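Local coordinates for concanavalin A-like lectin protein kinase family protein (Theobroma cacao, PDB 6CTH), which probably phosphorylates other proteins through its kinase domain, whose ligand pocket here holds an oxindole inhibitor, at residues 263-266 and 267-271. Sequence-based numbering, arbitrary orientation.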
ATOM      1  N   VAL A 263      -4.677   2.278 -16.396  1.00 37.28           N
ATOM      2  CA  VAL A 263      -5.998   2.796 -16.073  1.00 36.89           C
ATOM      3  C   VAL A 263      -7.065   1.732 -16.179  1.00 37.12           C
ATOM      4  O   VAL A 263      -7.899   1.628 -15.306  1.00 36.09           O
ATOM      5  CB  VAL A 263      -6.352   4.025 -16.966  1.00 37.63           C
ATOM      6  CG1 VAL A 263      -7.815   4.397 -16.849  1.00 38.33           C
ATOM      7  CG2 VAL A 263      -5.499   5.218 -16.568  1.00 37.22           C
ATOM      8  N   MET A 264      -7.072   0.953 -17.262  1.00 38.34           N
ATOM      9  CA  MET A 264      -8.109  -0.054 -17.409  1.00 39.90           C
ATOM     10  C   MET A 264      -7.993  -1.173 -16.362  1.00 37.84           C
ATOM     11  O   MET A 264      -9.003  -1.663 -15.855  1.00 37.68           O
ATOM     12  CB  MET A 264      -8.200  -0.591 -18.868  1.00 42.96           C
ATOM     13  CG  MET A 264      -8.868   0.412 -19.853  1.00 46.11           C
ATOM     14  SD  MET A 264      -8.529  -0.265 -21.484  1.00 55.16           S
ATOM     15  CE  MET A 264      -9.959  -1.334 -21.613  1.00 54.19           C
ATOM     16  N   VAL A 265      -6.771  -1.579 -16.034  1.00 37.48           N
ATOM     17  CA  VAL A 265      -6.533  -2.528 -14.932  1.00 36.33           C
ATOM     18  C   VAL A 265      -7.038  -1.926 -13.619  1.00 34.66           C
ATOM     19  O   VAL A 265      -7.720  -2.592 -12.864  1.00 34.39           O
ATOM     20  CB  VAL A 265      -5.032  -2.884 -14.848  1.00 36.48           C
ATOM     21  CG1 VAL A 265      -4.645  -3.456 -13.496  1.00 36.98           C
ATOM     22  CG2 VAL A 265      -4.670  -3.817 -16.006  1.00 37.40           C
ATOM     23  N   GLY A 266      -6.724  -0.670 -13.368  1.00 34.18           N
ATOM     24  CA  GLY A 266      -7.209  -0.028 -12.149  1.00 33.74           C
ATOM     25  C   GLY A 266      -8.720  -0.044 -11.990  1.00 33.82           C
ATOM     26  O   GLY A 266      -9.254  -0.355 -10.928  1.00 32.98           O
ATOM     27  N   LEU A 267      -9.436   0.309 -13.065  1.00 35.17           N
ATOM     28  CA  LEU A 267     -10.909   0.312 -13.004  1.00 35.07           C
ATOM     29  C   LEU A 267     -11.476  -1.089 -12.828  1.00 34.83           C
ATOM     30  O   LEU A 267     -12.425  -1.299 -12.106  1.00 35.21           O
ATOM     31  CB  LEU A 267     -11.470   0.998 -14.281  1.00 35.81           C
ATOM     32  CG  LEU A 267     -11.089   2.467 -14.490  1.00 36.58           C
ATOM     33  CD1 LEU A 267     -11.547   2.898 -15.867  1.00 38.45           C
ATOM     34  CD2 LEU A 267     -11.705   3.301 -13.381  1.00 36.48           C
ATOM     35  N   TRP A 268     -10.930  -2.053 -13.556  1.00 35.29           N
ATOM     36  CA  TRP A 268     -11.326  -3.464 -13.443  1.00 35.62           C
ATOM     37  C   TRP A 268     -11.224  -3.957 -12.015  1.00 34.61           C
ATOM     38  O   TRP A 268     -12.121  -4.622 -11.509  1.00 34.47           O
ATOM     39  CB  TRP A 268     -10.421  -4.263 -14.363  1.00 35.69           C
ATOM     40  CG  TRP A 268     -10.719  -5.676 -14.670  1.00 36.63           C
ATOM     41  CD1 TRP A 268     -11.939  -6.302 -14.670  1.00 37.68           C
ATOM     42  CD2 TRP A 268      -9.773  -6.642 -15.164  1.00 37.60           C
ATOM     43  NE1 TRP A 268     -11.794  -7.620 -15.097  1.00 37.81           N
ATOM     44  CE2 TRP A 268     -10.483  -7.843 -15.416  1.00 37.74           C
ATOM     45  CE3 TRP A 268      -8.395  -6.611 -15.408  1.00 37.58           C
ATOM     46  CZ2 TRP A 268      -9.862  -9.013 -15.896  1.00 38.31           C
ATOM     47  CZ3 TRP A 268      -7.769  -7.797 -15.885  1.00 38.61           C
ATOM     48  CH2 TRP A 268      -8.527  -8.953 -16.159  1.00 38.42           C
ATOM     49  N   CYS A 269     -10.111  -3.605 -11.378  1.00 34.25           N
ATOM     50  CA  CYS A 269      -9.813  -3.966 -10.000  1.00 33.56           C
ATOM     51  C   CYS A 269     -10.762  -3.242  -9.070  1.00 33.81           C
ATOM     52  O   CYS A 269     -11.232  -3.817  -8.115  1.00 32.56           O
ATOM     53  CB  CYS A 269      -8.358  -3.635  -9.647  1.00 32.76           C
ATOM     54  SG  CYS A 269      -7.205  -4.797 -10.422  1.00 33.24           S
ATOM     55  N   ALA A 270     -11.094  -1.995  -9.414  1.00 33.96           N
ATOM     56  CA  ALA A 270     -11.982  -1.192  -8.599  1.00 35.13           C
ATOM     57  C   ALA A 270     -13.451  -1.326  -8.952  1.00 35.05           C
ATOM     58  O   ALA A 270     -14.270  -0.458  -8.584  1.00 34.97           O
ATOM     59  CB  ALA A 270     -11.527   0.266  -8.626  1.00 35.99           C
ATOM     60  N   HIS A 271     -13.833  -2.416  -9.598  1.00 35.76           N
ATOM     61  CA  HIS A 271     -15.226  -2.600  -9.965  1.00 36.85           C
ATOM     62  C   HIS A 271     -16.109  -2.645  -8.727  1.00 36.27           C
ATOM     63  O   HIS A 271     -15.789  -3.351  -7.781  1.00 34.60           O
ATOM     64  CB  HIS A 271     -15.365  -3.938 -10.689  1.00 39.02           C
ATOM     65  CG  HIS A 271     -16.181  -3.872 -11.938  1.00 41.08           C
ATOM     66  ND1 HIS A 271     -17.528  -3.589 -11.933  1.00 42.43           N
ATOM     67  CD2 HIS A 271     -15.840  -4.061 -13.233  1.00 44.31           C
ATOM     68  CE1 HIS A 271     -17.981  -3.599 -13.172  1.00 42.72           C
ATOM     69  NE2 HIS A 271     -16.976  -3.883 -13.980  1.00 44.48           N
TER
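Val263 and Leu267, one helical turn apart, lie side by side and point the same way, methyl CG1 of the valine 4.1 Å from CD1 of the leucine. Leu267 places CG beside its own backbone N (chi1 -62°), which brings that branch point to 3.4 Å from Val263 O. On another side of the helix, two residues on, Val265 and Cys269 form a second i to i+4 pair: Val265 CG1 rests 4.2 Å from Cys269 SG, the weakly polar thiol of a small side chain that fits a buried apolar seam. Along the backbone, four successive bonds carry the last turns of helix 256-269. Leu267 N reaches Val263 O at 3.0 Å, and Trp268 N and Cys269 N grip Met264 O and Val265 O in the same way. The last, Ala270 N to Gly266 O at 2.9 Å, is more bent (142° at the hydrogen), as the chain leaves helical geometry at Ala270. Gly266 adds no bulk to this buried turn, and Ala270 sets a single methyl, CB, 3.3 Å from Gly266 O. Trp268 swings CG opposite its backbone N (chi1 -169°), carrying the indole outward from the helix, onto Pro278, Pro294 and Val286. In the kinase C-lobe, three helices surround this C-terminal end: branched Leu267 spans Val233 and Trp234 of helix 229-238 and Leu208 of helix 196-212, Ala270 meets Tyr201 of the latter, and Val265 and Cys269 pack on Val283 of helix 280-287.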